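Side-chain contacts in functional macrophage inflammatory protein 1-alpha homolog (Human herpesvirus 8, PDB 1ZXT), which probably signals as a virus-encoded CC chemokine, binding CC chemokine receptors in the manner of host macrophage inflammatory proteins: residues P20-L25 and R60-R65; L42-K45 and Q49-A52. All blocks are in the same frame, centred on the assembly; numbering follows the deposited sequence.

Contact 1 of 2, residues P20-L25 and R60-R65; sequences PPVQIL and RQLMQR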
loop_
_atom_site.group_PDB
_atom_site.type_symbol
_atom_site.label_atom_id
_atom_site.label_comp_id
_atom_site.label_asym_id
_atom_site.label_seq_id
_atom_site.Cartn_x
_atom_site.Cartn_y
_atom_site.Cartn_z
ATOM N N PRO A 20 -0.265 -8.123 8.025
ATOM C CA PRO A 20 -0.087 -9.368 7.266
ATOM C C PRO A 20 1.214 -10.072 7.608
ATOM O O PRO A 20 2.142 -9.412 8.122
ATOM C CB PRO A 20 -0.069 -8.902 5.761
ATOM C CG PRO A 20 0.314 -7.477 5.811
ATOM C CD PRO A 20 -0.231 -6.919 7.143
ATOM N N PRO A 21 1.342 -11.356 7.237
ATOM C CA PRO A 21 2.594 -12.036 7.332
ATOM C C PRO A 21 3.660 -11.466 6.379
ATOM O O PRO A 21 3.485 -11.449 5.164
ATOM C CB PRO A 21 2.252 -13.443 6.848
ATOM C CG PRO A 21 0.857 -13.485 6.438
ATOM C CD PRO A 21 0.316 -12.228 6.679
ATOM N N VAL A 22 4.777 -11.077 6.945
ATOM C CA VAL A 22 5.853 -10.491 6.202
ATOM C C VAL A 22 6.285 -11.444 5.072
ATOM O O VAL A 22 6.645 -10.989 4.012
ATOM C CB VAL A 22 7.091 -10.243 7.096
ATOM C CG1 VAL A 22 8.095 -9.386 6.333
ATOM C CG2 VAL A 22 6.709 -9.595 8.474
ATOM N N GLN A 23 6.240 -12.765 5.309
ATOM C CA GLN A 23 6.774 -13.709 4.333
ATOM C C GLN A 23 6.030 -13.619 2.998
ATOM O O GLN A 23 6.553 -14.021 2.002
ATOM C CB GLN A 23 6.901 -15.158 4.896
ATOM C CG GLN A 23 5.624 -15.997 4.938
ATOM C CD GLN A 23 5.896 -17.421 5.487
ATOM O OE1 GLN A 23 6.091 -17.593 6.693
ATOM N NE2 GLN A 23 5.987 -18.429 4.611
ATOM N N ILE A 24 4.828 -13.064 2.972
ATOM C CA ILE A 24 4.074 -13.075 1.725
ATOM C C ILE A 24 4.255 -11.762 0.978
ATOM O O ILE A 24 3.782 -11.604 -0.142
ATOM C CB ILE A 24 2.559 -13.435 1.974
ATOM C CG1 ILE A 24 1.745 -12.301 2.574
ATOM C CG2 ILE A 24 2.431 -14.617 2.877
ATOM C CD1 ILE A 24 0.309 -12.485 2.406
ATOM N N LEU A 25 4.853 -10.766 1.651
ATOM C CA LEU A 25 4.982 -9.416 1.079
ATOM C C LEU A 25 6.202 -9.310 0.138
ATOM O O LEU A 25 7.293 -9.808 0.394
ATOM C CB LEU A 25 5.077 -8.405 2.232
ATOM C CG LEU A 25 3.839 -7.763 2.852
ATOM C CD1 LEU A 25 2.500 -8.345 2.520
ATOM C CD2 LEU A 25 4.097 -7.517 4.340
ATOM N N ARG A 60 4.717 1.621 8.549
ATOM C CA ARG A 60 5.979 2.213 8.176
ATOM C C ARG A 60 7.110 1.234 8.347
ATOM O O ARG A 60 8.108 1.282 7.630
ATOM C CB ARG A 60 6.264 3.442 9.029
ATOM C CG ARG A 60 5.405 4.612 8.701
ATOM C CD ARG A 60 5.806 5.847 9.487
ATOM N NE ARG A 60 4.618 6.450 10.078
ATOM C CZ ARG A 60 4.314 6.447 11.376
ATOM N NH1 ARG A 60 5.119 5.917 12.303
ATOM N NH2 ARG A 60 3.193 7.033 11.760
ATOM N N GLN A 61 7.024 0.376 9.355
ATOM C CA GLN A 61 8.128 -0.542 9.617
ATOM C C GLN A 61 8.177 -1.608 8.570
ATOM O O GLN A 61 9.253 -1.999 8.156
ATOM C CB GLN A 61 7.995 -1.165 10.988
ATOM C CG GLN A 61 8.164 -0.169 12.094
ATOM C CD GLN A 61 8.024 -0.856 13.463
ATOM O OE1 GLN A 61 8.903 -1.651 13.870
ATOM N NE2 GLN A 61 6.904 -0.572 14.164
ATOM N N LEU A 62 7.016 -2.091 8.125
ATOM C CA LEU A 62 6.982 -3.040 6.995
ATOM C C LEU A 62 7.472 -2.391 5.725
ATOM O O LEU A 62 8.196 -3.002 4.945
ATOM C CB LEU A 62 5.595 -3.592 6.772
ATOM C CG LEU A 62 5.050 -4.584 7.787
ATOM C CD1 LEU A 62 3.621 -4.840 7.456
ATOM C CD2 LEU A 62 5.878 -5.892 7.853
ATOM N N MET A 63 7.067 -1.138 5.525
ATOM C CA MET A 63 7.447 -0.372 4.355
ATOM C C MET A 63 8.980 -0.345 4.254
ATOM O O MET A 63 9.568 -0.702 3.237
ATOM C CB MET A 63 6.892 1.027 4.442
ATOM C CG MET A 63 5.440 1.139 4.046
ATOM S SD MET A 63 4.603 2.640 4.545
ATOM C CE MET A 63 5.581 3.807 3.591
ATOM N N GLN A 64 9.621 0.034 5.355
ATOM C CA GLN A 64 11.076 0.020 5.463
ATOM C C GLN A 64 11.729 -1.293 5.057
ATOM O O GLN A 64 12.813 -1.295 4.479
ATOM C CB GLN A 64 11.470 0.339 6.911
ATOM C CG GLN A 64 11.353 1.828 7.253
ATOM C CD GLN A 64 11.707 2.159 8.696
ATOM O OE1 GLN A 64 12.455 1.427 9.348
ATOM N NE2 GLN A 64 11.147 3.267 9.198
ATOM N N ARG A 65 11.109 -2.415 5.410
ATOM C CA ARG A 65 11.673 -3.717 5.082
ATOM C C ARG A 65 11.409 -4.121 3.622
ATOM O O ARG A 65 11.906 -5.173 3.220
ATOM C CB ARG A 65 11.108 -4.865 5.962
ATOM C CG ARG A 65 11.007 -4.677 7.481
ATOM C CD ARG A 65 12.007 -3.752 8.077
ATOM N NE ARG A 65 12.118 -3.964 9.515
ATOM C CZ ARG A 65 12.970 -3.310 10.303
ATOM N NH1 ARG A 65 13.796 -2.384 9.801
ATOM N NH2 ARG A 65 13.007 -3.584 11.603
#
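Leu-62 reaches from the helix 57-64 to the segment 20-25, where the loop and its 3-10 turn run into strand 25-30, and its two methyls divide the work. CD2 meets the CG2 methyl of Val-22 at 3.8 Å, the closest approach between the segments; CD1 lies 4.1 Å from CD2 of Leu-25 and, more loosely, 4.4 Å from CD of the Pro-20 ring. Leu-62 holds CG opposite its carbonyl carbon (chi1 -72°) and runs on extended through chi2, which carries CD1 out to Leu-25 and CD2 out to Val-22. Its axis stands at about a right angle to that of Leu-25 but passes Val-22 at a slant. Val-22, with CG1 turned opposite its backbone N (chi1 -169°), offers the other branch, CG2, to the leucine.

The enclosed side is the one built on Pro-20, Leu-25 and CD1 of Leu-62. Pro-20 and Leu-25 are both buried, and Leu-42 of strand 40-44 touches Pro-20 here, so this side continues into the space between sheet and helix. This is the chemokine fold, in which the C-terminal helix lies across a three-stranded antiparallel sheet; the 3-10 turn 22-24, which leads from the N-loop into the first strand, here flanks the helix. Two backbone bonds shape that turn, Ile-24 N to Pro-21 O and Leu-25 N to Val-22 O, each 3.0 Å.

The Val-22 side, though nearest in distance, is the solvent side: the valine is exposed, and a single methyl contact with Leu-62 forms the outer margin. No hydrogen bond links the two segments, which together bury just 153 Å².

Contact 2 of 2, residues L42-K45 and Q49-A52; sequences LLTK and QICA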
loop_
_atom_site.group_PDB
_atom_site.type_symbol
_atom_site.label_atom_id
_atom_site.label_comp_id
_atom_site.label_asym_id
_atom_site.label_seq_id
_atom_site.Cartn_x
_atom_site.Cartn_y
_atom_site.Cartn_z
ATOM N N LEU A 42 0.524 -2.750 0.251
ATOM C CA LEU A 42 1.456 -3.844 0.468
ATOM C C LEU A 42 1.106 -4.943 -0.490
ATOM O O LEU A 42 0.089 -5.578 -0.366
ATOM C CB LEU A 42 1.403 -4.372 1.885
ATOM C CG LEU A 42 1.580 -3.287 2.946
ATOM C CD1 LEU A 42 1.314 -3.876 4.310
ATOM C CD2 LEU A 42 2.912 -2.553 2.895
ATOM N N LEU A 43 1.974 -5.166 -1.456
ATOM C CA LEU A 43 1.664 -6.108 -2.539
ATOM C C LEU A 43 2.232 -7.460 -2.221
ATOM O O LEU A 43 3.423 -7.665 -1.872
ATOM C CB LEU A 43 2.214 -5.593 -3.885
ATOM C CG LEU A 43 1.908 -6.500 -5.097
ATOM C CD1 LEU A 43 0.489 -6.291 -5.484
ATOM C CD2 LEU A 43 2.915 -6.259 -6.232
ATOM N N THR A 44 1.392 -8.468 -2.283
ATOM C CA THR A 44 1.932 -9.813 -1.906
ATOM C C THR A 44 2.546 -10.501 -3.098
ATOM O O THR A 44 2.271 -10.136 -4.216
ATOM C CB THR A 44 0.859 -10.758 -1.278
ATOM O OG1 THR A 44 0.004 -11.197 -2.318
ATOM C CG2 THR A 44 -0.125 -10.017 -0.316
ATOM N N LYS A 45 3.347 -11.537 -2.834
ATOM C CA LYS A 45 3.954 -12.404 -3.872
ATOM C C LYS A 45 2.898 -12.981 -4.850
ATOM O O LYS A 45 3.198 -13.231 -6.025
ATOM C CB LYS A 45 4.820 -13.555 -3.259
ATOM C CG LYS A 45 6.088 -13.037 -2.593
ATOM C CD LYS A 45 6.686 -13.933 -1.613
ATOM C CE LYS A 45 7.850 -13.271 -0.891
ATOM N NZ LYS A 45 8.609 -14.319 -0.185
ATOM N N GLN A 49 -3.325 -6.942 -3.395
ATOM C CA GLN A 49 -3.117 -5.559 -3.018
ATOM C C GLN A 49 -3.780 -5.345 -1.667
ATOM O O GLN A 49 -5.013 -5.323 -1.526
ATOM C CB GLN A 49 -3.698 -4.622 -4.078
ATOM C CG GLN A 49 -2.970 -4.697 -5.391
ATOM C CD GLN A 49 -3.719 -4.042 -6.541
ATOM O OE1 GLN A 49 -4.605 -3.241 -6.356
ATOM N NE2 GLN A 49 -3.395 -4.475 -7.747
ATOM N N ILE A 50 -2.957 -5.130 -0.644
ATOM C CA ILE A 50 -3.407 -4.937 0.718
ATOM C C ILE A 50 -3.289 -3.440 1.025
ATOM O O ILE A 50 -2.238 -2.878 1.143
ATOM C CB ILE A 50 -2.588 -5.745 1.737
ATOM C CG1 ILE A 50 -2.718 -7.275 1.523
ATOM C CG2 ILE A 50 -3.018 -5.362 3.181
ATOM C CD1 ILE A 50 -1.969 -8.055 2.493
ATOM N N CYS A 51 -4.433 -2.809 1.253
ATOM C CA CYS A 51 -4.500 -1.388 1.721
ATOM C C CYS A 51 -4.003 -1.257 3.163
ATOM O O CYS A 51 -4.557 -1.913 4.054
ATOM C CB CYS A 51 -5.870 -0.898 1.666
ATOM S SG CYS A 51 -6.331 -0.300 0.004
ATOM N N ALA A 52 -3.008 -0.400 3.370
ATOM C CA ALA A 52 -2.487 -0.139 4.708
ATOM C C ALA A 52 -2.249 1.366 4.909
ATOM O O ALA A 52 -1.987 2.097 3.970
ATOM C CB ALA A 52 -1.266 -0.941 4.902
#
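Leu-42 and Ile-50 face each other as an antiparallel hydrogen-bonded pair, their side chains on the same face of the sheet, with CB of Leu-42 4.2 Å from CB of Ile-50. Leu-42 N gives a bond to Ile-50 O of 2.9 Å, fairly straight at 163°; the return bond, Ile-50 N to Leu-42 O, is 3.1 Å, with its donor well above the carbonyl plane. The branches then part. Leu-42 puts CG opposite its carbonyl carbon (chi1 -53°) and rises from the face, bringing CD1 to 4.0 Å from CB of Ala-52. Ile-50 sends CG1 and CD1 the other way, where CD1 meets CG2 of Thr-44 at 3.9 Å, the two side chains crossing nearly perpendicularly. The Thr-44 hydroxyl takes no part in that apolar touch: OG1 bonds to the backbone N of Arg-48 in the connecting turn.

On the reverse face Leu-43 and Gln-49, a non-hydrogen-bonded pair, lie side by side and point the same way. CD1 of Leu-43 packs 3.8 Å from CG of Gln-49, a contact of the aliphatic stem, not the amide; Tyr-29 of strand 25-30 touches both residues. The two faces thus differ: Leu-42 and Ala-52 also reach helix 57-64. Beyond Ile-50, Cys-51 turns away from the partner strand to form a disulfide with Cys-12, tying this edge strand to the N-terminal region. Such a hairpin, joining the second and third strands of a Greek-key sheet with a helix over one face, is characteristic of the chemokine fold.

Along the chain the order is 20-25, 42-45, 49-52, 60-65, so the hairpin of contact 2 falls between the two halves of contact 1, all within the chemokine domain. The centres of the two contacts are about 9 Å apart. Strand 40-44 is the middle strand of the sheet, flanked by 25-30 and 49-52, and helix 57-64 follows the last strand. The contacts meet directly just before strand 25-30: Ile-24 O lies 2.7 Å from Lys-45 N, a probable hydrogen bond. On the apolar side, Leu-42 of contact 2 touches both Pro-20 and Leu-62 of contact 1, and around Leu-42 and Leu-62 the loop, middle strand and helix of this small single-chain protein come together.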